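Local coordinates for putative acyl-[acyl-carrier-protein]--UDP-N-acetylglucosamine O-acyltransferase (Bacteroides fragilis, PDB 4R36) that probably transfers an acyl chain from acyl carrier protein to UDP-N-acetylglucosamine, using a left-handed beta-helix fold, at residues T75-A80 with L105-V110; R121-N126 with D139-N144; G145-N150 with N163-A168; I158-N163 with C176-Y181; M183-C188 with Y197-R202. All coordinates share one frame; numbering follows the deposited sequence.

Contact 1 of 5, residues T75-A80 with L105-V110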
# COMPACT_ATOMS: atom_id res chain seq x y z
N THR A 75 18.93 -4.66 10.62
CA THR A 75 18.02 -5.82 10.63
C THR A 75 17.10 -5.75 9.44
O THR A 75 16.48 -4.69 9.18
CB THR A 75 17.15 -5.83 11.91
OG1 THR A 75 17.97 -5.66 13.08
CG2 THR A 75 16.35 -7.07 12.07
N ILE A 76 17.05 -6.84 8.70
CA ILE A 76 16.27 -6.93 7.45
C ILE A 76 15.23 -7.97 7.73
O ILE A 76 15.53 -9.17 7.97
CB ILE A 76 17.21 -7.20 6.25
CG1 ILE A 76 18.17 -6.01 6.13
CG2 ILE A 76 16.44 -7.43 4.98
CD1 ILE A 76 19.22 -6.26 5.09
N PHE A 77 13.96 -7.54 7.68
CA PHE A 77 12.86 -8.35 8.06
C PHE A 77 12.38 -9.24 6.98
O PHE A 77 12.69 -9.04 5.79
CB PHE A 77 11.72 -7.44 8.61
CG PHE A 77 11.98 -6.94 9.98
CD1 PHE A 77 13.00 -6.01 10.24
CD2 PHE A 77 11.22 -7.39 11.04
CE1 PHE A 77 13.23 -5.56 11.52
CE2 PHE A 77 11.45 -6.89 12.32
CZ PHE A 77 12.46 -5.99 12.55
N PRO A 78 11.51 -10.21 7.32
CA PRO A 78 11.02 -11.15 6.29
C PRO A 78 10.38 -10.54 5.07
O PRO A 78 9.54 -9.59 5.22
CB PRO A 78 9.98 -12.00 7.02
CG PRO A 78 10.49 -11.96 8.43
CD PRO A 78 10.92 -10.52 8.62
N GLY A 79 10.73 -11.03 3.89
CA GLY A 79 10.07 -10.60 2.65
C GLY A 79 10.62 -9.28 2.08
O GLY A 79 10.26 -8.95 0.97
N ALA A 80 11.55 -8.60 2.76
CA ALA A 80 12.24 -7.48 2.14
C ALA A 80 13.02 -7.91 0.90
O ALA A 80 13.51 -9.05 0.81
CB ALA A 80 13.15 -6.82 3.12
N LEU A 105 16.58 -0.34 10.20
CA LEU A 105 15.54 -1.30 10.38
C LEU A 105 14.74 -1.32 9.10
O LEU A 105 14.06 -0.35 8.80
CB LEU A 105 14.67 -0.90 11.57
CG LEU A 105 15.44 -0.79 12.91
CD1 LEU A 105 14.59 -0.14 13.99
CD2 LEU A 105 15.92 -2.17 13.34
N ILE A 106 14.90 -2.38 8.31
CA ILE A 106 14.30 -2.56 7.02
C ILE A 106 13.17 -3.61 7.18
O ILE A 106 13.39 -4.82 7.26
CB ILE A 106 15.33 -3.06 5.97
CG1 ILE A 106 16.59 -2.16 5.96
CG2 ILE A 106 14.70 -3.18 4.61
CD1 ILE A 106 16.38 -0.72 5.62
N ARG A 107 11.93 -3.12 7.24
CA ARG A 107 10.80 -3.95 7.67
C ARG A 107 10.29 -4.81 6.53
O ARG A 107 10.77 -4.79 5.39
CB ARG A 107 9.69 -3.04 8.27
CG ARG A 107 10.09 -2.29 9.57
CD ARG A 107 10.56 -3.20 10.70
NE ARG A 107 9.55 -4.22 11.02
CZ ARG A 107 9.10 -4.49 12.25
NH1 ARG A 107 9.61 -3.91 13.35
NH2 ARG A 107 8.16 -5.41 12.38
N GLU A 108 9.31 -5.62 6.88
CA GLU A 108 8.70 -6.56 6.00
C GLU A 108 8.30 -6.01 4.65
O GLU A 108 7.67 -4.94 4.56
CB GLU A 108 7.44 -7.17 6.62
CG GLU A 108 7.60 -7.85 7.96
CD GLU A 108 7.37 -6.96 9.19
OE1 GLU A 108 7.86 -5.79 9.20
OE2 GLU A 108 6.75 -7.42 10.16
N ASN A 109 8.67 -6.74 3.61
CA ASN A 109 8.34 -6.40 2.24
C ASN A 109 8.78 -5.03 1.75
O ASN A 109 8.26 -4.57 0.76
CB ASN A 109 6.84 -6.56 2.02
CG ASN A 109 6.41 -7.99 2.15
OD1 ASN A 109 6.98 -8.86 1.46
ND2 ASN A 109 5.46 -8.29 3.08
N VAL A 110 9.74 -4.41 2.43
CA VAL A 110 10.36 -3.21 1.91
C VAL A 110 11.12 -3.54 0.62
O VAL A 110 11.75 -4.60 0.51
CB VAL A 110 11.28 -2.57 2.92
CG1 VAL A 110 12.20 -1.58 2.26
CG2 VAL A 110 10.47 -1.94 4.08
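Thr75 and Ile76 pair in parallel with Leu105 and Ile106, through hydrogen bonds from Ile106 N to Thr75 O (2.9 Å) and from Phe77 N to Ile106 O (2.8 Å). Type II turns, Phe77 to Ala80 and Arg107 to Val110, follow the two strands. Where they begin, the Arg107 guanidinium lies flat on one face of the Phe77 ring. The planes are 6° and the centres 3.8 Å apart, a cation-pi stack. Arg107 reaches this place because its chain is bent at chi2 (-57°) and chi3 (-56°). The first bend brings CD over the same ring face, 3.7 Å from the Phe77 centroid, as a CH-pi contact. Glu108 meets the guanidinium at its edge in a salt bridge; NE and NH2 of Arg107 both bond Glu108 OE1, NE at 2.9 Å, from the same face of the carboxylate. NH2 also bonds Ile85 O of the second subunit, which further fixes the group. On the inner face Ile76 CG1 packs beside Ile106 CB at 4.1 Å. Asn109 OD1 binds a calcium ion, as does Asn109 of both other subunits. Stacked strands ending in aligned turns are characteristic of the left-handed parallel beta helix, here at its trimer interface.

Contact 2 of 5, residues R121-N126 with D139-N144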
# COMPACT_ATOMS: atom_id res chain seq x y z
N ARG A 121 23.32 4.40 -8.28
CA ARG A 121 23.35 3.95 -6.89
C ARG A 121 22.06 4.45 -6.21
O ARG A 121 21.78 5.64 -6.25
CB ARG A 121 24.54 4.55 -6.15
CG ARG A 121 25.90 4.19 -6.80
CD ARG A 121 27.02 4.96 -6.14
NE ARG A 121 27.26 4.55 -4.75
CZ ARG A 121 28.05 5.20 -3.93
NH1 ARG A 121 28.73 6.24 -4.33
NH2 ARG A 121 28.21 4.80 -2.68
N THR A 122 21.27 3.52 -5.69
CA THR A 122 20.15 3.83 -4.76
C THR A 122 20.81 3.73 -3.39
O THR A 122 21.44 2.74 -3.06
CB THR A 122 19.03 2.81 -4.92
OG1 THR A 122 18.67 2.74 -6.30
CG2 THR A 122 17.83 3.21 -4.06
N ILE A 123 20.69 4.78 -2.59
CA ILE A 123 21.39 4.87 -1.32
C ILE A 123 20.49 5.26 -0.17
O ILE A 123 19.83 6.31 -0.21
CB ILE A 123 22.52 5.91 -1.38
CG1 ILE A 123 23.54 5.53 -2.50
CG2 ILE A 123 23.19 6.11 -0.02
CD1 ILE A 123 24.56 6.61 -2.79
N VAL A 124 20.52 4.42 0.87
CA VAL A 124 19.93 4.68 2.18
C VAL A 124 21.08 4.77 3.19
O VAL A 124 22.01 3.96 3.13
CB VAL A 124 19.01 3.55 2.58
CG1 VAL A 124 18.47 3.71 4.00
CG2 VAL A 124 17.82 3.44 1.65
N GLY A 125 21.06 5.82 4.03
CA GLY A 125 22.09 6.12 5.03
C GLY A 125 22.04 5.25 6.28
O GLY A 125 21.88 4.01 6.19
N ASN A 126 22.13 5.91 7.44
CA ASN A 126 22.25 5.19 8.70
C ASN A 126 21.08 5.46 9.63
O ASN A 126 20.49 6.55 9.58
CB ASN A 126 23.52 5.62 9.39
CG ASN A 126 24.73 5.54 8.50
OD1 ASN A 126 24.97 4.53 7.77
ND2 ASN A 126 25.53 6.57 8.55
N ASP A 139 17.85 5.08 -7.80
CA ASP A 139 18.63 6.36 -7.67
C ASP A 139 18.15 7.29 -6.55
O ASP A 139 18.67 8.41 -6.42
CB ASP A 139 18.77 7.13 -8.97
CG ASP A 139 19.16 6.21 -10.15
OD1 ASP A 139 20.23 5.62 -10.06
OD2 ASP A 139 18.39 6.03 -11.09
N ALA A 140 17.18 6.83 -5.74
CA ALA A 140 16.74 7.59 -4.61
C ALA A 140 17.84 7.68 -3.57
O ALA A 140 18.78 6.87 -3.54
CB ALA A 140 15.53 6.94 -4.00
N LEU A 141 17.77 8.73 -2.77
CA LEU A 141 18.71 9.00 -1.71
C LEU A 141 17.93 9.28 -0.41
O LEU A 141 17.18 10.26 -0.37
CB LEU A 141 19.58 10.22 -2.02
CG LEU A 141 20.52 10.62 -0.86
CD1 LEU A 141 21.57 9.58 -0.55
CD2 LEU A 141 21.19 11.99 -1.15
N ILE A 142 18.15 8.46 0.61
CA ILE A 142 17.68 8.69 1.96
C ILE A 142 18.87 8.94 2.83
O ILE A 142 19.87 8.20 2.75
CB ILE A 142 16.84 7.51 2.49
CG1 ILE A 142 15.63 7.32 1.58
CG2 ILE A 142 16.41 7.73 3.91
CD1 ILE A 142 14.70 6.18 2.03
N GLY A 143 18.79 9.98 3.67
CA GLY A 143 19.88 10.28 4.64
C GLY A 143 19.86 9.39 5.89
O GLY A 143 19.77 8.13 5.78
N ASN A 144 19.96 10.05 7.05
CA ASN A 144 20.15 9.39 8.33
C ASN A 144 19.10 9.78 9.27
O ASN A 144 18.56 10.92 9.23
CB ASN A 144 21.50 9.79 8.96
CG ASN A 144 22.63 9.65 7.98
OD1 ASN A 144 22.89 8.57 7.42
ND2 ASN A 144 23.34 10.74 7.78
O HOH W 1 21.30 7.56 -4.29
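Chi1 of Asn144 (-49°) places CG beside its own backbone N, and chi2 (-57°) turns OD1 to Asn126. Asn126 has nearly the same torsions, so the two amides run side by side with planes 11° apart. Asn144 OD1 accepts from Asn126 N at 2.8 Å, in the carbonyl plane and on a lone pair. Asn126 sends its own OD1 on to Asp102 N, which repeats the pattern one coil back. At the other end Thr122 OG1 accepts from Asp139 N at 2.9 Å and also bonds Asn113 O. The strands between are parallel. Ile123 N bonds Ala140 O, and Ile142 N bonds Ile123 O at 2.8 Å. Gly125 N reaches Ile142 O at 3.0 Å, from well above the carbonyl plane. Ile123 CG2 touches Leu141 CD1 at 3.9 Å on the outer face. Val124 CG2 meets Ile142 CD1 at 4.2 Å on the inner face. Water 1 lies within bonding distance of Arg121 O and Ala140 O. The Asp139 carboxylate bonds Thr116 OG1 and Gly120 N. Asp139 follows His138 in the chain, a UDP-N-acetylglucosamine binding residue. Parallel strands with asparagines aligned in register at the corner are characteristic of hexapeptide-repeat coils in a left-handed beta helix.

Contact 3 of 5, residues G145-N150 with N163-A168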
# COMPACT_ATOMS: atom_id res chain seq x y z
N GLY A 145 18.76 8.86 10.15
CA GLY A 145 17.85 9.21 11.24
C GLY A 145 16.37 9.42 10.85
O GLY A 145 15.63 10.01 11.61
N CYS A 146 15.97 8.91 9.71
CA CYS A 146 14.61 9.09 9.15
C CYS A 146 13.70 7.96 9.58
O CYS A 146 14.11 6.83 9.84
CB CYS A 146 14.64 9.16 7.60
SG CYS A 146 15.59 10.55 6.94
N ILE A 147 12.43 8.26 9.66
CA ILE A 147 11.39 7.26 9.84
C ILE A 147 10.44 7.41 8.68
O ILE A 147 9.93 8.56 8.42
CB ILE A 147 10.64 7.55 11.16
CG1 ILE A 147 11.61 7.44 12.37
CG2 ILE A 147 9.49 6.59 11.27
CD1 ILE A 147 10.97 7.80 13.70
N VAL A 148 10.17 6.33 8.01
CA VAL A 148 9.29 6.33 6.83
C VAL A 148 8.21 5.28 7.06
O VAL A 148 8.45 4.06 7.22
CB VAL A 148 10.03 6.03 5.56
CG1 VAL A 148 9.09 6.12 4.34
CG2 VAL A 148 11.22 6.98 5.37
N GLY A 149 6.97 5.75 7.11
CA GLY A 149 5.84 4.94 7.52
C GLY A 149 5.35 3.95 6.45
O GLY A 149 5.73 4.02 5.29
N ASN A 150 4.49 3.02 6.88
CA ASN A 150 3.99 1.91 6.14
C ASN A 150 3.60 2.26 4.71
O ASN A 150 2.75 3.18 4.50
CB ASN A 150 2.80 1.29 6.82
CG ASN A 150 3.09 0.94 8.30
OD1 ASN A 150 3.98 0.20 8.58
ND2 ASN A 150 2.23 1.38 9.24
N ASN A 163 16.78 13.14 9.44
CA ASN A 163 15.82 13.35 10.53
C ASN A 163 14.36 13.62 10.14
O ASN A 163 13.62 14.20 10.90
CB ASN A 163 16.30 14.41 11.54
CG ASN A 163 17.74 14.22 11.95
OD1 ASN A 163 18.58 15.08 11.73
ND2 ASN A 163 18.02 13.07 12.46
N ALA A 164 13.94 13.18 8.98
CA ALA A 164 12.60 13.43 8.53
C ALA A 164 11.71 12.33 9.08
O ALA A 164 12.17 11.23 9.32
CB ALA A 164 12.56 13.40 6.98
N ILE A 165 10.46 12.67 9.32
CA ILE A 165 9.44 11.72 9.68
C ILE A 165 8.33 11.75 8.66
O ILE A 165 7.68 12.77 8.47
CB ILE A 165 8.88 11.94 11.08
CG1 ILE A 165 10.01 11.78 12.09
CG2 ILE A 165 7.77 10.93 11.35
CD1 ILE A 165 9.59 11.99 13.52
N ILE A 166 8.12 10.64 7.97
CA ILE A 166 7.09 10.54 6.92
C ILE A 166 6.13 9.47 7.37
O ILE A 166 6.56 8.37 7.78
CB ILE A 166 7.74 10.20 5.58
CG1 ILE A 166 8.82 11.24 5.29
CG2 ILE A 166 6.70 10.10 4.48
CD1 ILE A 166 9.60 10.98 4.03
N SER A 167 4.83 9.78 7.37
CA SER A 167 3.85 8.80 7.81
C SER A 167 3.55 7.81 6.68
O SER A 167 4.31 7.67 5.73
CB SER A 167 2.53 9.40 8.33
OG SER A 167 2.75 10.51 9.14
N ALA A 168 2.49 7.06 6.87
CA ALA A 168 2.12 5.98 6.02
C ALA A 168 1.43 6.42 4.77
O ALA A 168 0.76 7.49 4.74
CB ALA A 168 1.21 5.03 6.79
O HOH W 2 13.19 10.81 12.18
O HOH W 3 16.45 11.21 13.79
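Two successive coils of the left-handed beta helix meet here, in the face that runs through strands 147-148 and 165-166. Ile147 pairs with Ile165 and Val148 with Ile166, all in parallel. Ile147 N bonds Ala164 O at 3.0 Å, and Ile166 N bonds Ile147 O at 2.8 Å. Gly149 N reaches Ile166 O at 2.7 Å, with the donor tilted 35° from the carbonyl plane. Side chains alternate between the two faces. Ile147 and Ile165 lie outside, with Ile147 CB 4.4 Å from Ile165 CG1. Val148 and Ile166 point into the core of the helix. Cys146 SG sits beside its own backbone N (chi1 -62°), which brings it to 4.2 Å from Ala164 CB. Such small residues beside the corners, and aliphatic ones inside, belong to the hexapeptide-repeat pattern. Gly145 and Asn163 both have positive phi at the corner before the strands. Water bridges them on the outer side. Water 3 donates to Gly145 O (2.6 Å) and accepts from Asn163 ND2 (2.8 Å), while water 2 donates to Gly145 O and Ala164 O. Gly145, Cys146 and Ile147 line a pocket occupied by 2-(2-methoxyethoxy)ethanol, probably from the crystallisation liquor. Ile147 also packs on Leu89 of the second subunit, a UDP-N-acetylglucosamine binding residue. At the far end Ala168 CB packs against Asn150 O, and Ser167 OG bonds Ile184 O in the next coil.

Contact 4 of 5, residues I158-N163 with C176-Y181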
# COMPACT_ATOMS: atom_id res chain seq x y z
N ILE A 158 14.58 10.72 -5.85
CA ILE A 158 14.22 11.60 -4.76
C ILE A 158 15.37 11.73 -3.77
O ILE A 158 16.37 11.00 -3.82
CB ILE A 158 12.95 11.12 -4.01
CG1 ILE A 158 13.12 9.75 -3.36
CG2 ILE A 158 11.77 11.13 -4.97
CD1 ILE A 158 13.75 9.68 -1.96
N ILE A 159 15.25 12.74 -2.91
CA ILE A 159 16.18 12.98 -1.87
C ILE A 159 15.44 13.25 -0.56
O ILE A 159 14.56 14.10 -0.48
CB ILE A 159 17.11 14.16 -2.16
CG1 ILE A 159 17.95 13.87 -3.42
CG2 ILE A 159 18.02 14.51 -0.93
CD1 ILE A 159 18.73 15.13 -3.85
N ILE A 160 15.84 12.54 0.49
CA ILE A 160 15.30 12.78 1.82
C ILE A 160 16.51 13.16 2.70
O ILE A 160 17.48 12.40 2.82
CB ILE A 160 14.59 11.59 2.47
CG1 ILE A 160 13.60 10.84 1.61
CG2 ILE A 160 14.07 11.91 3.89
CD1 ILE A 160 12.42 11.53 1.17
N ASP A 161 16.42 14.34 3.30
CA ASP A 161 17.47 14.86 4.20
C ASP A 161 17.36 14.19 5.58
O ASP A 161 16.37 13.54 5.89
CB ASP A 161 17.39 16.38 4.36
CG ASP A 161 17.70 17.16 3.09
OD1 ASP A 161 17.84 16.61 1.96
OD2 ASP A 161 17.73 18.43 3.18
N ASP A 162 18.33 14.40 6.43
CA ASP A 162 18.32 13.75 7.73
C ASP A 162 17.15 14.09 8.62
O ASP A 162 16.65 15.23 8.67
CB ASP A 162 19.61 14.09 8.45
CG ASP A 162 20.85 13.51 7.76
OD1 ASP A 162 20.76 12.73 6.73
OD2 ASP A 162 21.98 13.93 8.17
N ASN A 163 16.78 13.14 9.44
CA ASN A 163 15.82 13.35 10.53
C ASN A 163 14.36 13.62 10.14
O ASN A 163 13.62 14.20 10.90
CB ASN A 163 16.30 14.41 11.54
CG ASN A 163 17.74 14.22 11.95
OD1 ASN A 163 18.58 15.08 11.73
ND2 ASN A 163 18.02 13.07 12.46
N CYS A 176 11.69 14.82 -6.27
CA CYS A 176 11.41 15.72 -5.13
C CYS A 176 12.41 15.57 -4.00
O CYS A 176 13.11 14.55 -3.88
CB CYS A 176 9.99 15.48 -4.61
SG CYS A 176 8.83 16.11 -5.87
N ARG A 177 12.45 16.58 -3.14
CA ARG A 177 13.31 16.59 -2.00
C ARG A 177 12.54 17.00 -0.75
O ARG A 177 11.69 17.91 -0.80
CB ARG A 177 14.49 17.59 -2.23
CG ARG A 177 15.42 17.58 -1.06
CD ARG A 177 16.69 18.36 -1.37
NE ARG A 177 17.58 18.49 -0.23
CZ ARG A 177 18.53 19.40 -0.13
NH1 ARG A 177 18.80 20.25 -1.17
NH2 ARG A 177 19.22 19.44 1.02
N VAL A 178 12.80 16.28 0.35
CA VAL A 178 12.26 16.54 1.67
C VAL A 178 13.38 16.98 2.62
O VAL A 178 14.39 16.27 2.82
CB VAL A 178 11.56 15.28 2.25
CG1 VAL A 178 11.08 15.47 3.67
CG2 VAL A 178 10.41 14.84 1.34
N GLY A 179 13.18 18.12 3.26
CA GLY A 179 14.16 18.71 4.18
C GLY A 179 14.12 18.03 5.51
O GLY A 179 13.20 17.25 5.85
N GLY A 180 15.19 18.27 6.28
CA GLY A 180 15.25 17.70 7.61
C GLY A 180 14.16 18.11 8.53
O GLY A 180 13.64 19.23 8.42
N TYR A 181 13.83 17.22 9.46
CA TYR A 181 12.89 17.49 10.58
C TYR A 181 11.42 17.79 10.17
O TYR A 181 10.65 18.34 10.92
CB TYR A 181 13.43 18.61 11.47
CG TYR A 181 14.69 18.24 12.15
CD1 TYR A 181 14.67 17.44 13.30
CD2 TYR A 181 15.90 18.65 11.66
CE1 TYR A 181 15.85 17.10 13.92
CE2 TYR A 181 17.09 18.27 12.28
CZ TYR A 181 17.04 17.51 13.42
OH TYR A 181 18.16 17.06 14.12
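Asp161 and Arg177 carry the charged part of this contact, in a side-on salt bridge. Arg177 NE bonds Asp161 OD1 at 2.9 Å on its syn lone pair. Arg177 NH2 bonds Asp161 OD2 at 2.8 Å, also on the syn side but out of the carboxylate plane. The carboxylate and guanidinium planes stand 52° apart. Arg177 gets there by an extended chain that starts opposite its backbone N (chi1 -178°) and passes Ile159. The backbone bonds are those of parallel strands. Ile159 N donates to Cys176 O, Val178 N to Ile159 O and Asp161 N to Val178 O, the last at 2.8 Å. Apolar contacts lie on both faces. Arg177 CG packs on Ile159 CB outside, at 4.0 Å. Ile160 CD1 meets Val178 CG2 inside, at 3.9 Å, near Met172. Aromatic packing closes the corner. Asn163 CB sits over one face of the Tyr181 ring, 3.7 Å from its centroid, as a CH-pi contact. Asn163 OD1 lies 3.1 Å from Tyr181 OH. The backbone O of Tyr181 bonds Asn211 ND2, of the UDP-N-acetylglucosamine site. Asp161 OD2 also bonds Tyr261 OH, of helix 257-267, and Phe265 of that helix touches both Asp161 and Arg177. Two nitrogens and a hydroxyl would be expected to stabilise the charged form of Asp161 and tie the last coils to the C-terminal helical domain.

Contact 5 of 5, residues M183-C188 with Y197-R202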
# COMPACT_ATOMS: atom_id res chain seq x y z
N MET A 183 7.61 16.71 9.23
CA MET A 183 6.67 15.66 9.43
C MET A 183 5.66 15.73 8.32
O MET A 183 4.96 16.74 8.14
CB MET A 183 6.03 15.79 10.75
CG MET A 183 5.36 14.48 11.08
SD MET A 183 3.66 14.79 10.75
CE MET A 183 3.23 13.03 10.95
N ILE A 184 5.53 14.62 7.58
CA ILE A 184 4.54 14.56 6.49
C ILE A 184 3.42 13.66 6.97
O ILE A 184 3.65 12.48 7.33
CB ILE A 184 5.15 14.00 5.21
CG1 ILE A 184 6.41 14.80 4.86
CG2 ILE A 184 4.12 14.04 4.11
CD1 ILE A 184 7.10 14.33 3.56
N GLN A 185 2.21 14.16 6.87
CA GLN A 185 1.07 13.43 7.39
C GLN A 185 0.62 12.30 6.46
O GLN A 185 0.88 12.31 5.28
CB GLN A 185 -0.08 14.42 7.64
CG GLN A 185 0.33 15.33 8.84
CD GLN A 185 -0.80 16.28 9.30
OE1 GLN A 185 -1.75 16.55 8.57
NE2 GLN A 185 -0.69 16.76 10.53
N GLY A 186 -0.04 11.32 7.07
CA GLY A 186 -0.36 10.07 6.37
C GLY A 186 -1.29 10.22 5.22
O GLY A 186 -2.25 11.00 5.27
N GLY A 187 -0.97 9.56 4.13
CA GLY A 187 -1.79 9.67 2.95
C GLY A 187 -1.57 10.87 2.07
O GLY A 187 -2.23 10.97 0.99
N CYS A 188 -0.68 11.78 2.47
CA CYS A 188 -0.39 12.93 1.60
C CYS A 188 0.42 12.59 0.38
O CYS A 188 1.17 11.59 0.35
CB CYS A 188 0.30 14.06 2.41
SG CYS A 188 -0.82 14.68 3.70
N TYR A 197 11.89 21.41 8.72
CA TYR A 197 11.26 21.73 9.99
C TYR A 197 9.71 21.83 9.98
O TYR A 197 9.13 22.12 11.00
CB TYR A 197 11.84 23.03 10.60
CG TYR A 197 13.32 23.06 10.66
CD1 TYR A 197 14.00 22.19 11.50
CD2 TYR A 197 14.04 24.00 9.95
CE1 TYR A 197 15.38 22.19 11.56
CE2 TYR A 197 15.44 23.98 9.97
CZ TYR A 197 16.08 23.12 10.82
OH TYR A 197 17.43 23.06 10.81
N ILE A 198 9.05 21.71 8.81
CA ILE A 198 7.60 21.93 8.75
C ILE A 198 6.78 20.66 8.88
O ILE A 198 7.30 19.54 8.72
CB ILE A 198 7.18 22.70 7.48
CG1 ILE A 198 7.24 21.87 6.19
CG2 ILE A 198 8.00 23.96 7.32
CD1 ILE A 198 6.42 22.42 5.06
N ILE A 199 5.51 20.86 9.21
CA ILE A 199 4.48 19.86 9.02
C ILE A 199 3.82 20.08 7.67
O ILE A 199 3.43 21.21 7.31
CB ILE A 199 3.44 19.90 10.13
CG1 ILE A 199 4.09 19.75 11.52
CG2 ILE A 199 2.35 18.84 9.93
CD1 ILE A 199 3.13 20.00 12.67
N ALA A 200 3.71 19.01 6.87
CA ALA A 200 3.02 19.05 5.61
C ALA A 200 1.86 18.10 5.71
O ALA A 200 2.02 16.92 6.08
CB ALA A 200 3.93 18.67 4.47
N GLY A 201 0.68 18.61 5.41
CA GLY A 201 -0.55 17.83 5.49
C GLY A 201 -1.67 18.34 4.64
O GLY A 201 -1.47 19.29 3.85
N ARG A 202 -2.82 17.68 4.75
CA ARG A 202 -4.03 17.96 3.96
C ARG A 202 -3.95 17.50 2.50
O ARG A 202 -2.90 17.12 2.00
CB ARG A 202 -4.39 19.45 3.98
CG ARG A 202 -4.47 19.92 5.44
CD ARG A 202 -5.08 21.29 5.63
NE ARG A 202 -5.16 21.77 7.07
CZ ARG A 202 -6.07 21.45 8.01
NH1 ARG A 202 -7.05 20.57 7.82
NH2 ARG A 202 -6.04 22.06 9.17
O HOH W 4 -3.19 15.58 6.71
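Met183 and Ile184 pair tightly in parallel with Ile199 and Ala200, and the contact loosens toward Arg202. In the close part Met183 N bonds Ile198 O, Ala200 N bonds Met183 O and Gln185 N bonds Ala200 O, each at 2.9 Å. Ile199 CG2 lies 4.3 Å from Met183 SD on the outer face. Ile184 and Ala200 have their side chains on the inner face. Gln185 leads to the looser part. Its chain is extended beyond CG (chi2 -174°) and crosses Ile199, with NE2 3.7 Å from Ile199 CG2. Its OE1 then passes Gly201 CA at 3.5 Å. Beyond it water 4 accepts from Arg202 N at 2.9 Å; its close approach to Gln185 OE1 is doubtful in detail. The Arg202 side chain is exposed and points away from segment 183-188. Cys188, the last residue of the type II turn that starts at Gln185, is more sheltered. Its SG touches Gly201 CA at 3.6 Å, and its side chain packs on Arg189 of the second subunit. Strand 198-201 is followed in the sheet by the antiparallel strand 206-210. Typical of an LpxA-like left-handed beta helix is this passage from the last coil to the C-terminal helical domain.

Overall arrangement
All five contacts join neighbouring strands of one left-handed beta helix. Contacts 1, 3 and 5 lie in one sheet, and contacts 2 and 4 share another. Contacts 2 and 4 have centres about 10 Å apart, and Leu141 O meets Ile160 N at 2.8 Å. Contacts 3 and 4 share Asn163, and their segments alternate along the chain. Ala168 O of contact 3 meets Gly187 N of contact 5 at 2.8 Å. Contact 1 touches none of the others; its nearest atoms are about 5 Å from contact 2 and its centre about 24 Å from that of contact 5. Contacts 3, 4 and 5 gather near Asn211. The side chain of Asn211, which binds UDP-N-acetylglucosamine though none is bound here, is about 4 Å from that of Met183.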